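PDB 5EC0: Alp7A, which binds ADP and, as an actin-like protein of Bacillus subtilis, probably forms filaments that help segregate plasmids. Local coordinates for residues E257-S261 with V262-E266. Residues are numbered along the deposited sequence; the frame is centred on the assembly and turned at random.
Sequences EHFDS and VRELE. With ADP (adenosine-5'-diphosphate), chain D.
Ser261 is the N-cap of helix 262-272: its OG accepts a nearly straight bond from Glu264 N, 3.2 Å away, and so satisfies an amide of the first turn. With chi1 at 86°, the hydroxyl sits between the backbone N and the carbonyl carbon, which puts OG within reach of the Glu264 amide. The side chain of Glu264 reaches back past the cap residue: OE1 accepts from Asp260 N at 3.3 Å, one residue earlier than the N-cap amide that a capping box would use, with the donor above the carboxylate plane, 54° out of it. Arg280 is a weak, more distant ion partner of the same oxygen. The first helical backbone bond, from Leu265 N to Ser261 O, is weak at 3.4 Å.

On the buried side, Phe259 has CG anti to its carbonyl carbon (chi1 -54°), which lays the ring against Leu265. The methyl CD1 of Leu265 sits over one ring face, a CH-pi contact 3.9 Å from the centroid and displaced toward the rim near CE2. Phe268 and Leu291 also meet this ring. Replacing Phe259 with an alanine would probably leave that leucine methyl without its aromatic cover and loosen the loop against the helix. One turn on from Val262, the helix reaches the nucleotide cleft of the actin-like fold, where Glu266 OE2 accepts a hydrogen bond from ADP O3' at 2.6 Å.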
ATOM      1  N   GLU A 257      28.637  -8.489  -0.325  1.00 71.08           N
ATOM      2  CA  GLU A 257      29.478  -7.800  -1.292  1.00 78.59           C
ATOM      3  C   GLU A 257      28.666  -6.807  -2.115  1.00 73.81           C
ATOM      4  O   GLU A 257      29.181  -5.797  -2.591  1.00 77.05           O
ATOM      5  CB  GLU A 257      30.111  -8.824  -2.228  1.00 91.05           C
ATOM      6  CG  GLU A 257      30.541 -10.103  -1.536  1.00100.27           C
ATOM      7  CD  GLU A 257      31.007 -11.158  -2.510  1.00105.45           C
ATOM      8  OE1 GLU A 257      30.822 -10.966  -3.728  1.00104.40           O
ATOM      9  OE2 GLU A 257      31.529 -12.193  -2.056  1.00110.88           O
ATOM     10  N   HIS A 258      27.386  -7.115  -2.292  1.00 66.85           N
ATOM     11  CA  HIS A 258      26.577  -6.446  -3.306  1.00 64.11           C
ATOM     12  C   HIS A 258      25.568  -5.455  -2.736  1.00 54.53           C
ATOM     13  O   HIS A 258      25.060  -4.606  -3.463  1.00 54.31           O
ATOM     14  CB  HIS A 258      25.849  -7.494  -4.145  1.00 57.04           C
ATOM     15  CG  HIS A 258      26.764  -8.339  -4.969  1.00 66.82           C
ATOM     16  ND1 HIS A 258      27.190  -9.588  -4.568  1.00 70.94           N
ATOM     17  CD2 HIS A 258      27.343  -8.113  -6.170  1.00 73.27           C
ATOM     18  CE1 HIS A 258      27.987 -10.098  -5.489  1.00 73.52           C
ATOM     19  NE2 HIS A 258      28.095  -9.222  -6.474  1.00 77.67           N
ATOM     20  N   PHE A 259      25.280  -5.565  -1.441  1.00 54.02           N
ATOM     21  CA  PHE A 259      24.263  -4.733  -0.799  1.00 52.93           C
ATOM     22  C   PHE A 259      24.636  -4.389   0.648  1.00 69.11           C
ATOM     23  O   PHE A 259      24.992  -5.268   1.438  1.00 54.68           O
ATOM     24  CB  PHE A 259      22.905  -5.435  -0.849  1.00 59.20           C
ATOM     25  CG  PHE A 259      22.502  -5.855  -2.235  1.00 54.91           C
ATOM     26  CD1 PHE A 259      21.936  -4.941  -3.114  1.00 57.11           C
ATOM     27  CD2 PHE A 259      22.716  -7.150  -2.668  1.00 48.65           C
ATOM     28  CE1 PHE A 259      21.578  -5.322  -4.397  1.00 54.54           C
ATOM     29  CE2 PHE A 259      22.360  -7.537  -3.950  1.00 49.12           C
ATOM     30  CZ  PHE A 259      21.796  -6.622  -4.816  1.00 51.54           C
ATOM     31  N   ASP A 260      24.568  -3.100   0.981  1.00 71.32           N
ATOM     32  CA  ASP A 260      24.893  -2.636   2.330  1.00 69.26           C
ATOM     33  C   ASP A 260      23.634  -2.474   3.160  1.00 61.44           C
ATOM     34  O   ASP A 260      23.693  -2.227   4.363  1.00 59.44           O
ATOM     35  CB  ASP A 260      25.660  -1.313   2.286  1.00 70.14           C
ATOM     36  CG  ASP A 260      26.970  -1.438   1.561  1.00 75.87           C
ATOM     37  OD1 ASP A 260      27.465  -2.578   1.451  1.00 74.90           O
ATOM     38  OD2 ASP A 260      27.505  -0.403   1.106  1.00 86.48           O
ATOM     39  N   SER A 261      22.487  -2.609   2.514  1.00 58.65           N
ATOM     40  CA  SER A 261      21.231  -2.483   3.228  1.00 58.12           C
ATOM     41  C   SER A 261      20.193  -3.389   2.599  1.00 55.21           C
ATOM     42  O   SER A 261      20.284  -3.725   1.421  1.00 53.34           O
ATOM     43  CB  SER A 261      20.747  -1.031   3.223  1.00 57.08           C
ATOM     44  OG  SER A 261      19.995  -0.748   2.058  1.00 50.71           O
ATOM     45  N   VAL A 262      19.200  -3.776   3.385  1.00 51.91           N
ATOM     46  CA  VAL A 262      18.159  -4.643   2.878  1.00 51.79           C
ATOM     47  C   VAL A 262      17.293  -3.888   1.867  1.00 54.85           C
ATOM     48  O   VAL A 262      16.701  -4.487   0.969  1.00 57.87           O
ATOM     49  CB  VAL A 262      17.293  -5.208   4.026  1.00 44.89           C
ATOM     50  CG1 VAL A 262      16.287  -4.185   4.508  1.00 43.03           C
ATOM     51  CG2 VAL A 262      16.594  -6.459   3.570  1.00 48.67           C
ATOM     52  N   ARG A 263      17.246  -2.569   2.002  1.00 55.30           N
ATOM     53  CA  ARG A 263      16.427  -1.748   1.122  1.00 55.10           C
ATOM     54  C   ARG A 263      16.983  -1.791  -0.298  1.00 54.80           C
ATOM     55  O   ARG A 263      16.229  -1.877  -1.264  1.00 52.61           O
ATOM     56  CB  ARG A 263      16.364  -0.315   1.644  1.00 63.46           C
ATOM     57  CG  ARG A 263      15.533   0.634   0.803  1.00 73.23           C
ATOM     58  CD  ARG A 263      15.797   2.078   1.216  1.00 86.93           C
ATOM     59  NE  ARG A 263      14.927   3.021   0.517  1.00 93.16           N
ATOM     60  CZ  ARG A 263      13.732   3.401   0.959  1.00 95.23           C
ATOM     61  NH1 ARG A 263      13.259   2.911   2.100  1.00 96.37           N
ATOM     62  NH2 ARG A 263      13.008   4.268   0.261  1.00 94.88           N
ATOM     63  N   GLU A 264      18.307  -1.741  -0.414  1.00 45.84           N
ATOM     64  CA  GLU A 264      18.985  -1.928  -1.697  1.00 50.45           C
ATOM     65  C   GLU A 264      18.651  -3.286  -2.338  1.00 48.92           C
ATOM     66  O   GLU A 264      18.346  -3.375  -3.529  1.00 47.97           O
ATOM     67  CB  GLU A 264      20.506  -1.814  -1.520  1.00 49.14           C
ATOM     68  CG  GLU A 264      21.041  -0.395  -1.380  1.00 57.92           C
ATOM     69  CD  GLU A 264      22.509  -0.368  -0.953  1.00 65.70           C
ATOM     70  OE1 GLU A 264      23.281  -1.260  -1.377  1.00 61.14           O
ATOM     71  OE2 GLU A 264      22.891   0.546  -0.191  1.00 70.79           O
ATOM     72  N   LEU A 265      18.729  -4.349  -1.552  1.00 43.59           N
ATOM     73  CA  LEU A 265      18.495  -5.687  -2.096  1.00 45.32           C
ATOM     74  C   LEU A 265      17.036  -5.822  -2.524  1.00 39.80           C
ATOM     75  O   LEU A 265      16.724  -6.347  -3.593  1.00 41.97           O
ATOM     76  CB  LEU A 265      18.865  -6.747  -1.067  1.00 42.06           C
ATOM     77  CG  LEU A 265      18.477  -8.191  -1.379  1.00 42.16           C
ATOM     78  CD1 LEU A 265      19.259  -8.702  -2.585  1.00 42.28           C
ATOM     79  CD2 LEU A 265      18.722  -9.052  -0.152  1.00 41.07           C
ATOM     80  N   GLU A 266      16.153  -5.310  -1.678  1.00 39.02           N
ATOM     81  CA  GLU A 266      14.727  -5.230  -1.972  1.00 41.80           C
ATOM     82  C   GLU A 266      14.446  -4.483  -3.281  1.00 41.89           C
ATOM     83  O   GLU A 266      13.650  -4.941  -4.088  1.00 45.54           O
ATOM     84  CB  GLU A 266      14.011  -4.557  -0.804  1.00 42.75           C
ATOM     85  CG  GLU A 266      12.516  -4.341  -0.972  1.00 44.45           C
ATOM     86  CD  GLU A 266      11.962  -3.449   0.126  1.00 48.44           C
ATOM     87  OE1 GLU A 266      12.644  -2.464   0.493  1.00 51.99           O
ATOM     88  OE2 GLU A 266      10.859  -3.740   0.630  1.00 53.13           O
TER
HETATM   89  PB  ADP D 403       4.169  -3.599   2.998  1.00 58.56           P
HETATM   90  O1B ADP D 403       3.163  -2.457   2.929  1.00 38.66           O
HETATM   91  O2B ADP D 403       4.087  -4.488   4.228  1.00 56.80           O
HETATM   92  O3B ADP D 403       5.602  -3.240   2.681  1.00 62.29           O
HETATM   93  PA  ADP D 403       3.592  -4.138   0.212  1.00 33.43           P
HETATM   94  O1A ADP D 403       3.718  -2.641   0.035  1.00 40.40           O
HETATM   95  O2A ADP D 403       2.419  -4.880  -0.403  1.00 24.57           O
HETATM   96  O3A ADP D 403       3.725  -4.561   1.772  1.00 54.81           O
HETATM   97  O5' ADP D 403       4.927  -4.831  -0.323  1.00 44.01           O
HETATM   98  C5' ADP D 403       6.178  -4.156  -0.361  1.00 39.49           C
HETATM   99  C4' ADP D 403       7.036  -5.020  -1.261  1.00 31.93           C
HETATM  100  O4' ADP D 403       6.612  -4.815  -2.605  1.00 33.87           O
HETATM  101  C3' ADP D 403       8.513  -4.676  -1.247  1.00 34.83           C
HETATM  102  O3' ADP D 403       9.224  -5.562  -0.381  1.00 41.55           O
HETATM  103  C2' ADP D 403       8.963  -4.891  -2.679  1.00 38.61           C
HETATM  104  O2' ADP D 403       9.791  -6.053  -2.709  1.00 31.46           O
HETATM  105  C1' ADP D 403       7.687  -5.153  -3.471  1.00 35.07           C
HETATM  106  N9  ADP D 403       7.564  -4.360  -4.716  1.00 33.40           N
HETATM  107  C8  ADP D 403       7.206  -4.905  -5.898  1.00 37.07           C
HETATM  108  N7  ADP D 403       7.160  -3.970  -6.873  1.00 38.40           N
HETATM  109  C5  ADP D 403       7.479  -2.795  -6.307  1.00 32.10           C
HETATM  110  C6  ADP D 403       7.608  -1.416  -6.815  1.00 39.87           C
HETATM  111  N6  ADP D 403       7.371  -1.158  -8.130  1.00 49.53           N
HETATM  112  N1  ADP D 403       7.956  -0.457  -5.929  1.00 34.59           N
HETATM  113  C2  ADP D 403       8.191  -0.751  -4.630  1.00 34.28           C
HETATM  114  N3  ADP D 403       8.095  -1.991  -4.085  1.00 27.02           N
HETATM  115  C4  ADP D 403       7.750  -3.046  -4.879  1.00 27.07           C